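Local coordinates for hypothetical protein ST1066 (Sulfolobus tokodaii, PDB 2PJZ) that probably binds and hydrolyses ATP as the nucleotide-binding subunit of an ABC transporter, possibly one that takes up cobalt, at residues 32-37 / 186-191; 150-155 / 169-174; 45-50 / 179-184. All coordinates share one frame; numbering follows the deposited sequence. Where two conformers were deposited one is given.

Overall arrangement
All three contacts pack against the mixed sheet whose central strands run in the order 149-153, 177-182, 32-36. Contacts 1 and 2 lie with their centres about 11 Å apart; contact 3 has its centre about 12 Å from each of the other two. Strand 177-182 joins them: Val33 O of contact 1 probably accepts a hydrogen bond from Leu180 N of contact 3, at 2.9 Å. Leu152 N of contact 2 probably donates to Ile179 O, at 2.8 Å. Contacts 1 and 2 cover one face of the sheet, and contact 3 covers the other. A sulfate ion lies about 6 Å from the side chain of Val181, beside a probable P-loop.

Contact 1: 32-37 / 186-191; sequences KVIILG and DMLNLY
Ile34 meets Tyr191 because its CG1 sits opposite the carbonyl carbon (chi1 -62°) and chi2 of 164° extends the chain. This carries CD1 away from strand 32-36 to the base of the tyrosine. Leu188 has chi1 near -67°, which sends its branched end toward the strand although its CB does not point straight there. Ile34 CD1 lies 3.6 Å from Tyr191 CB and 4.0 Å from Tyr191 CG. The two side chains cross at about a right angle, and the methyl approaches the ring obliquely. Leu36 and Leu188 meet tip to tip. Their methyls pair off: Leu36 CD2 is 3.9 Å from Leu188 CD2, and Leu36 CD1 is 4.0 Å from Leu188 CD1. Leu188 CD2 also touches Ile34 CD1, at 4.2 Å, so this one methyl touches two strand residues.

The 3-10 turn keeps Leu188 and Tyr191 on the same side, with Tyr191 N bonded to Leu188 O at 2.8 Å. Helix 210-214 extends the apolar patch through Leu213, Val210 and Leu214. The hydroxyl of Tyr191 hydrogen-bonds to Ser168 in helix 161-173, and its ring packs edge-to-face with Tyr194. No hydrogen bond crosses between the two segments. All four touching residues are buried and meet through apolar groups, so packing alone joins the loop between strands 177-182 and 195-200 to strand 32-36 of the mixed sheet here; the polar end of Tyr191 is satisfied by the neighbouring helix.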
loop_
_atom_site.group_PDB
_atom_site.type_symbol
_atom_site.label_atom_id
_atom_site.label_comp_id
_atom_site.label_asym_id
_atom_site.label_seq_id
_atom_site.Cartn_x
_atom_site.Cartn_y
_atom_site.Cartn_z
ATOM N N LYS A 32 -1.975 5.428 9.074
ATOM C CA LYS A 32 -1.631 4.812 7.769
ATOM C C LYS A 32 -0.575 5.632 7.078
ATOM O O LYS A 32 -0.629 6.852 7.104
ATOM C CB LYS A 32 -2.854 4.772 6.858
ATOM C CG LYS A 32 -3.871 3.711 7.233
ATOM C CD LYS A 32 -5.137 3.853 6.354
ATOM C CE LYS A 32 -6.374 4.252 7.176
ATOM N NZ LYS A 32 -6.603 5.754 7.466
ATOM N N VAL A 33 0.420 4.986 6.480
ATOM C CA VAL A 33 1.357 5.744 5.655
ATOM C C VAL A 33 1.251 5.180 4.233
ATOM O O VAL A 33 0.819 4.023 4.037
ATOM C CB VAL A 33 2.806 5.722 6.185
ATOM C CG1 VAL A 33 2.862 6.279 7.631
ATOM C CG2 VAL A 33 3.434 4.289 6.093
ATOM N N ILE A 34 1.627 5.989 3.259
ATOM C CA ILE A 34 1.568 5.559 1.873
ATOM C C ILE A 34 2.979 5.363 1.352
ATOM O O ILE A 34 3.861 6.184 1.593
ATOM C CB ILE A 34 0.814 6.608 0.994
ATOM C CG1 ILE A 34 -0.626 6.753 1.480
ATOM C CG2 ILE A 34 0.852 6.205 -0.514
ATOM C CD1 ILE A 34 -1.313 8.019 0.951
ATOM N N ILE A 35 3.219 4.251 0.666
ATOM C CA ILE A 35 4.530 4.050 0.096
ATOM C C ILE A 35 4.301 4.195 -1.396
ATOM O O ILE A 35 3.451 3.490 -1.956
ATOM C CB ILE A 35 5.090 2.637 0.418
ATOM C CG1 ILE A 35 5.387 2.520 1.925
ATOM C CG2 ILE A 35 6.361 2.359 -0.423
ATOM C CD1 ILE A 35 5.966 1.119 2.318
ATOM N N LEU A 36 5.035 5.141 -2.002
ATOM C CA LEU A 36 4.881 5.461 -3.426
ATOM C C LEU A 36 6.065 4.921 -4.151
ATOM O O LEU A 36 7.190 5.114 -3.736
ATOM C CB LEU A 36 4.854 6.991 -3.664
ATOM C CG LEU A 36 3.721 7.782 -3.067
ATOM C CD1 LEU A 36 3.997 9.299 -3.237
ATOM C CD2 LEU A 36 2.384 7.346 -3.731
ATOM N N GLY A 37 5.839 4.201 -5.230
ATOM C CA GLY A 37 7.009 3.709 -5.951
ATOM C C GLY A 37 6.541 3.310 -7.324
ATOM O O GLY A 37 5.397 2.899 -7.467
ATOM N N ASP A 186 -2.696 10.115 -8.986
ATOM C CA ASP A 186 -3.986 10.807 -9.097
ATOM C C ASP A 186 -4.894 10.606 -7.874
ATOM O O ASP A 186 -5.945 11.243 -7.751
ATOM C CB ASP A 186 -4.692 10.431 -10.422
ATOM C CG ASP A 186 -5.114 8.946 -10.499
ATOM O OD1 ASP A 186 -4.863 8.166 -9.550
ATOM O OD2 ASP A 186 -5.725 8.552 -11.532
ATOM N N MET A 187 -4.480 9.723 -6.964
ATOM C CA MET A 187 -5.274 9.456 -5.789
ATOM C C MET A 187 -4.825 10.206 -4.535
ATOM O O MET A 187 -5.553 10.243 -3.536
ATOM C CB MET A 187 -5.320 7.953 -5.513
ATOM C CG MET A 187 -6.698 7.575 -5.039
ATOM S SD MET A 187 -7.705 7.560 -6.512
ATOM C CE MET A 187 -9.130 8.549 -6.019
ATOM N N LEU A 188 -3.650 10.823 -4.597
ATOM C CA LEU A 188 -3.056 11.456 -3.418
ATOM C C LEU A 188 -3.857 12.627 -2.852
ATOM O O LEU A 188 -3.738 12.926 -1.663
ATOM C CB LEU A 188 -1.620 11.883 -3.699
ATOM C CG LEU A 188 -0.601 10.761 -3.936
ATOM C CD1 LEU A 188 0.742 11.361 -4.331
ATOM C CD2 LEU A 188 -0.455 9.849 -2.697
ATOM N N ASN A 189 -4.671 13.278 -3.703
ATOM C CA ASN A 189 -5.447 14.451 -3.304
ATOM C C ASN A 189 -6.503 14.101 -2.271
ATOM O O ASN A 189 -7.069 14.982 -1.629
ATOM C CB ASN A 189 -6.130 15.069 -4.521
ATOM C CG ASN A 189 -7.177 14.155 -5.098
ATOM O OD1 ASN A 189 -6.899 13.364 -6.006
ATOM N ND2 ASN A 189 -8.378 14.204 -4.533
ATOM N N LEU A 190 -6.803 12.818 -2.144
ATOM C CA LEU A 190 -7.740 12.362 -1.113
ATOM C C LEU A 190 -7.010 11.971 0.176
ATOM O O LEU A 190 -7.646 11.613 1.162
ATOM C CB LEU A 190 -8.558 11.171 -1.622
ATOM C CG LEU A 190 -9.707 11.463 -2.599
ATOM C CD1 LEU A 190 -10.359 10.152 -2.981
ATOM C CD2 LEU A 190 -10.732 12.419 -1.977
ATOM N N TYR A 191 -5.680 12.056 0.166
ATOM C CA TYR A 191 -4.885 11.580 1.295
ATOM C C TYR A 191 -3.919 12.612 1.841
ATOM O O TYR A 191 -2.863 12.253 2.341
ATOM C CB TYR A 191 -4.170 10.270 0.927
ATOM C CG TYR A 191 -5.143 9.142 0.780
ATOM C CD1 TYR A 191 -5.470 8.326 1.866
ATOM C CD2 TYR A 191 -5.800 8.921 -0.438
ATOM C CE1 TYR A 191 -6.404 7.300 1.733
ATOM C CE2 TYR A 191 -6.729 7.907 -0.572
ATOM C CZ TYR A 191 -7.020 7.094 0.511
ATOM O OH TYR A 191 -7.944 6.090 0.357
#

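Contact 2: 150-155 / 169-174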
loop_
_atom_site.group_PDB
_atom_site.type_symbol
_atom_site.label_atom_id
_atom_site.label_comp_id
_atom_site.label_asym_id
_atom_site.label_seq_id
_atom_site.Cartn_x
_atom_site.Cartn_y
_atom_site.Cartn_z
ATOM N N VAL A 150 -3.498 -2.568 8.860
ATOM C CA VAL A 150 -3.856 -3.073 7.514
ATOM C C VAL A 150 -2.671 -2.871 6.499
ATOM O O VAL A 150 -1.940 -1.873 6.551
ATOM C CB VAL A 150 -5.227 -2.399 7.086
ATOM C CG1 VAL A 150 -5.007 -0.882 6.799
ATOM C CG2 VAL A 150 -5.915 -3.131 5.939
ATOM N N GLY A 151 -2.489 -3.819 5.582
ATOM C CA GLY A 151 -1.532 -3.669 4.488
ATOM C C GLY A 151 -2.353 -3.669 3.219
ATOM O O GLY A 151 -2.949 -4.679 2.849
ATOM N N LEU A 152 -2.409 -2.527 2.554
ATOM C CA LEU A 152 -3.248 -2.433 1.376
ATOM C C LEU A 152 -2.412 -2.257 0.114
ATOM O O LEU A 152 -1.632 -1.323 0.003
ATOM C CB LEU A 152 -4.276 -1.319 1.529
ATOM C CG LEU A 152 -5.273 -1.496 2.657
ATOM C CD1 LEU A 152 -6.134 -0.234 2.793
ATOM C CD2 LEU A 152 -6.153 -2.741 2.409
ATOM N N ASP A 153 -2.561 -3.195 -0.812
ATOM C CA ASP A 153 -1.868 -3.108 -2.107
ATOM C C ASP A 153 -2.782 -2.461 -3.178
ATOM O O ASP A 153 -3.891 -2.940 -3.445
ATOM C CB ASP A 153 -1.447 -4.498 -2.554
ATOM C CG ASP A 153 -0.590 -4.477 -3.817
ATOM O OD1 ASP A 153 0.176 -3.515 -4.023
ATOM O OD2 ASP A 153 -0.720 -5.421 -4.599
ATOM N N GLU A 154 -2.300 -1.391 -3.793
ATOM C CA GLU A 154 -2.950 -0.784 -4.986
ATOM C C GLU A 154 -4.470 -0.826 -4.953
ATOM O O GLU A 154 -5.091 -1.414 -5.867
ATOM C CB GLU A 154 -2.468 -1.481 -6.272
ATOM C CG GLU A 154 -1.009 -1.264 -6.552
ATOM C CD GLU A 154 -0.710 0.119 -7.129
ATOM O OE1 GLU A 154 -1.601 1.011 -7.149
ATOM O OE2 GLU A 154 0.451 0.293 -7.542
ATOM N N PRO A 155 -5.094 -0.221 -3.924
ATOM C CA PRO A 155 -6.539 -0.426 -3.786
ATOM C C PRO A 155 -7.372 0.315 -4.858
ATOM O O PRO A 155 -8.570 0.114 -4.929
ATOM C CB PRO A 155 -6.850 0.127 -2.391
ATOM C CG PRO A 155 -5.762 1.130 -2.114
ATOM C CD PRO A 155 -4.534 0.637 -2.849
ATOM N N ARG A 169 -13.255 6.407 1.234
ATOM C CA ARG A 169 -13.999 6.751 2.443
ATOM C C ARG A 169 -13.870 5.613 3.464
ATOM O O ARG A 169 -13.631 5.857 4.644
ATOM C CB ARG A 169 -15.472 7.144 2.119
ATOM C CG ARG A 169 -15.540 8.574 1.446
ATOM C CD ARG A 169 -16.872 9.046 0.698
ATOM N NE ARG A 169 -16.584 10.307 -0.044
ATOM C CZ ARG A 169 -16.828 10.546 -1.349
ATOM N NH1 ARG A 169 -17.458 9.644 -2.101
ATOM N NH2 ARG A 169 -16.468 11.714 -1.904
ATOM N N TYR A 170 -13.955 4.366 3.005
ATOM C CA TYR A 170 -13.818 3.222 3.933
ATOM C C TYR A 170 -12.377 3.000 4.411
ATOM O O TYR A 170 -12.145 2.615 5.559
ATOM C CB TYR A 170 -14.365 1.957 3.286
ATOM C CG TYR A 170 -15.871 1.927 3.239
ATOM C CD1 TYR A 170 -16.619 1.954 4.413
ATOM C CD2 TYR A 170 -16.545 1.845 2.022
ATOM C CE1 TYR A 170 -18.004 1.922 4.377
ATOM C CE2 TYR A 170 -17.936 1.815 1.974
ATOM C CZ TYR A 170 -18.652 1.857 3.149
ATOM O OH TYR A 170 -20.027 1.813 3.087
ATOM N N ILE A 171 -11.432 3.203 3.501
ATOM C CA ILE A 171 -9.998 3.115 3.810
ATOM C C ILE A 171 -9.673 4.118 4.910
ATOM O O ILE A 171 -8.922 3.822 5.835
ATOM C CB ILE A 171 -9.133 3.335 2.509
ATOM C CG1 ILE A 171 -9.270 2.111 1.598
ATOM C CG2 ILE A 171 -7.648 3.648 2.841
ATOM C CD1 ILE A 171 -8.680 2.256 0.193
ATOM N N LYS A 172 -10.257 5.308 4.831
ATOM C CA LYS A 172 -9.963 6.346 5.808
ATOM C C LYS A 172 -10.639 6.096 7.154
ATOM O O LYS A 172 -10.084 6.443 8.209
ATOM C CB LYS A 172 -10.226 7.736 5.217
ATOM C CG LYS A 172 -9.292 8.015 3.991
ATOM C CD LYS A 172 -9.768 9.208 3.121
ATOM C CE LYS A 172 -9.413 10.554 3.716
ATOM N NZ LYS A 172 -9.790 11.629 2.718
ATOM N N GLU A 173 -11.805 5.450 7.116
ATOM C CA GLU A 173 -12.589 5.186 8.326
ATOM C C GLU A 173 -12.124 3.955 9.102
ATOM O O GLU A 173 -12.139 3.961 10.342
ATOM C CB GLU A 173 -14.073 5.062 7.989
ATOM C CG GLU A 173 -14.922 4.586 9.175
ATOM C CD GLU A 173 -16.399 4.648 8.908
ATOM O OE1 GLU A 173 -16.780 4.697 7.706
ATOM O OE2 GLU A 173 -17.175 4.643 9.908
ATOM N N TYR A 174 -11.697 2.918 8.383
ATOM C CA TYR A 174 -11.313 1.652 9.002
ATOM C C TYR A 174 -9.793 1.367 8.927
ATOM O O TYR A 174 -9.063 1.950 8.095
ATOM C CB TYR A 174 -12.150 0.512 8.401
ATOM C CG TYR A 174 -13.625 0.666 8.702
ATOM C CD1 TYR A 174 -14.126 0.342 9.962
ATOM C CD2 TYR A 174 -14.512 1.179 7.749
ATOM C CE1 TYR A 174 -15.474 0.497 10.263
ATOM C CE2 TYR A 174 -15.887 1.339 8.043
ATOM C CZ TYR A 174 -16.349 0.994 9.303
ATOM O OH TYR A 174 -17.687 1.131 9.636
#
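The apolar contacts all centre on Ile171, which faces the strand from helix 161-173. Leu152 CD1 rests against both branches of this isoleucine, 4.1 Å from Ile171 CG1 and 4.2 Å from Ile171 CG2. The two side chains slide past each other in opposite directions. Pro155 crosses Ile171 at about a right angle. Ile171 CD1, extended by a chi2 of 170°, meets the CB-CG side of the proline ring, 3.8 Å from Pro155 CB and 3.9 Å from Pro155 CG. Thr139 and Leu143 of helix 131-144 also pack on Ile171, and Leu180 of the adjacent strand touches both Pro155 and Ile171.

Hydrogen bonds act within the elements or lead outward; none links the two segments. Tyr174 N bonds to Tyr170 O at 2.9 Å, which completes the last turn; Tyr174 is the first residue to leave the helical conformation. Asp153 OD1 bonds to Thr44 OG1, and Glu154 carries its carboxylate to Thr182 and to the backbone N of His183.

The sequence and position of strand 149-153 are consistent with the Walker B motif of ABC ATPases. Strand 149-153, helix 161-173 and strand 177-182 form a beta-alpha-beta crossover of the P-loop NTPase fold.

Contact 3: 45-50 / 179-184; sequences TLLRAI and ILVTHE
No flat group lies where Leu47 and Ile50 meet Ile179 and Val181. The flat group of these segments is the His183 ring, just beyond the strand. One face of the His183 ring carries Glu184 CG, 3.7 Å above the plane and over its centre. At its rim, His183 NE2 hydrogen-bonds to Glu157.

The packing itself is all aliphatic. Leu47 divides its two methyls between two strand residues. Leu47 CD2 meets Val181 tip to tip, 3.8 Å from Val181 CG2 and 3.9 Å from Val181 CG1. Leu47 and Ile179 slide past each other in opposite directions, with Leu47 CD1 4.0 Å from Ile179 CG2. One turn later, Ile50 comes in at a slant, with its CD1 3.7 Å from Ile179 CD1. Helix and strand run nearly antiparallel, at 153°, with axes 9.9 Å apart.

After the strand, Glu184 N donates to Thr182 OG1 at 3.0 Å, closing an ST turn. Val181 also touches the probable P-loop. The position of His183 is consistent with the H-loop of ABC ATPases. A helix that follows a probable Walker A loop and packs on the parallel strands of the central sheet is characteristic of P-loop NTPases.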
loop_
_atom_site.group_PDB
_atom_site.type_symbol
_atom_site.label_atom_id
_atom_site.label_comp_id
_atom_site.label_asym_id
_atom_site.label_seq_id
_atom_site.Cartn_x
_atom_site.Cartn_y
_atom_site.Cartn_z
ATOM N N THR A 45 5.937 -6.723 -3.070
ATOM C CA THR A 45 6.780 -7.719 -2.418
ATOM C C THR A 45 6.992 -7.370 -0.939
ATOM O O THR A 45 6.965 -8.245 -0.086
ATOM C CB THR A 45 8.135 -7.894 -3.146
ATOM O OG1 THR A 45 7.867 -8.399 -4.462
ATOM C CG2 THR A 45 8.986 -8.902 -2.434
ATOM N N LEU A 46 7.191 -6.099 -0.645
ATOM C CA LEU A 46 7.333 -5.656 0.755
ATOM C C LEU A 46 6.076 -5.948 1.578
ATOM O O LEU A 46 6.153 -6.496 2.681
ATOM C CB LEU A 46 7.662 -4.164 0.779
ATOM C CG LEU A 46 8.627 -3.517 1.770
ATOM C CD1 LEU A 46 9.899 -4.314 1.922
ATOM C CD2 LEU A 46 8.967 -2.114 1.199
ATOM N N LEU A 47 4.909 -5.643 1.016
ATOM C CA LEU A 47 3.659 -5.966 1.680
ATOM C C LEU A 47 3.458 -7.456 1.866
ATOM O O LEU A 47 2.926 -7.886 2.892
ATOM C CB LEU A 47 2.497 -5.389 0.864
ATOM C CG LEU A 47 1.398 -4.616 1.577
ATOM C CD1 LEU A 47 1.862 -3.665 2.753
ATOM C CD2 LEU A 47 0.652 -3.807 0.502
ATOM N N ARG A 48 3.861 -8.254 0.876
ATOM C CA ARG A 48 3.737 -9.700 1.003
ATOM C C ARG A 48 4.593 -10.207 2.187
ATOM O O ARG A 48 4.137 -11.025 2.975
ATOM C CB ARG A 48 4.086 -10.398 -0.328
ATOM C CG ARG A 48 2.955 -10.318 -1.386
ATOM C CD ARG A 48 3.392 -10.819 -2.774
ATOM N NE ARG A 48 3.566 -12.266 -2.814
ATOM C CZ ARG A 48 4.284 -12.931 -3.717
ATOM N NH1 ARG A 48 4.936 -12.297 -4.686
ATOM N NH2 ARG A 48 4.349 -14.251 -3.649
ATOM N N ALA A 49 5.822 -9.716 2.307
ATOM C CA ALA A 49 6.688 -10.073 3.435
ATOM C C ALA A 49 6.054 -9.687 4.786
ATOM O O ALA A 49 6.016 -10.496 5.727
ATOM C CB ALA A 49 8.050 -9.443 3.286
ATOM N N ILE A 50 5.565 -8.457 4.888
ATOM C CA ILE A 50 4.905 -7.997 6.135
ATOM C C ILE A 50 3.694 -8.885 6.473
ATOM O O ILE A 50 3.434 -9.181 7.648
ATOM C CB ILE A 50 4.464 -6.486 5.997
ATOM C CG1 ILE A 50 5.694 -5.568 5.839
ATOM C CG2 ILE A 50 3.577 -6.072 7.177
ATOM C CD1 ILE A 50 5.311 -4.108 5.371
ATOM N N ILE A 179 -0.240 0.377 6.094
ATOM C CA ILE A 179 0.594 0.794 4.973
ATOM C C ILE A 179 -0.258 0.601 3.748
ATOM O O ILE A 179 -0.877 -0.447 3.570
ATOM C CB ILE A 179 1.896 -0.064 4.870
ATOM C CG1 ILE A 179 2.857 0.268 6.026
ATOM C CG2 ILE A 179 2.635 0.205 3.498
ATOM C CD1 ILE A 179 3.976 -0.789 6.168
ATOM N N LEU A 180 -0.303 1.629 2.898
ATOM C CA LEU A 180 -1.017 1.555 1.640
ATOM C C LEU A 180 0.045 1.729 0.571
ATOM O O LEU A 180 0.770 2.699 0.614
ATOM C CB LEU A 180 -2.028 2.709 1.538
ATOM C CG LEU A 180 -2.990 2.729 0.335
ATOM C CD1 LEU A 180 -4.233 3.593 0.647
ATOM C CD2 LEU A 180 -2.299 3.238 -0.952
ATOM N N VAL A 181 0.135 0.811 -0.392
ATOM C CA VAL A 181 1.120 0.984 -1.445
ATOM C C VAL A 181 0.468 1.275 -2.795
ATOM O O VAL A 181 -0.543 0.679 -3.131
ATOM C CB VAL A 181 2.132 -0.215 -1.576
ATOM C CG1 VAL A 181 2.704 -0.616 -0.202
ATOM C CG2 VAL A 181 1.516 -1.406 -2.255
ATOM N N THR A 182 1.083 2.180 -3.564
ATOM C CA THR A 182 0.532 2.573 -4.869
ATOM C C THR A 182 1.549 3.230 -5.769
ATOM O O THR A 182 2.507 3.871 -5.291
ATOM C CB THR A 182 -0.699 3.520 -4.714
ATOM O OG1 THR A 182 -1.313 3.715 -6.002
ATOM C CG2 THR A 182 -0.269 4.877 -4.114
ATOM N N HIS A 183 1.337 3.085 -7.087
ATOM C CA HIS A 183 2.144 3.795 -8.073
ATOM C C HIS A 183 1.345 4.993 -8.648
ATOM O O HIS A 183 1.883 5.798 -9.417
ATOM C CB HIS A 183 2.581 2.838 -9.202
ATOM C CG HIS A 183 1.467 2.416 -10.109
ATOM N ND1 HIS A 183 1.167 3.086 -11.277
ATOM C CD2 HIS A 183 0.584 1.390 -10.031
ATOM C CE1 HIS A 183 0.145 2.502 -11.874
ATOM N NE2 HIS A 183 -0.233 1.473 -11.141
ATOM N N GLU A 184 0.070 5.069 -8.279
ATOM C CA GLU A 184 -0.887 6.039 -8.832
ATOM C C GLU A 184 -0.926 7.378 -8.096
ATOM O O GLU A 184 -1.270 7.451 -6.932
ATOM C CB GLU A 184 -2.289 5.430 -8.844
ATOM C CG GLU A 184 -2.281 4.055 -9.443
ATOM C CD GLU A 184 -3.650 3.575 -9.766
ATOM O OE1 GLU A 184 -4.430 3.356 -8.821
ATOM O OE2 GLU A 184 -3.934 3.394 -10.972
#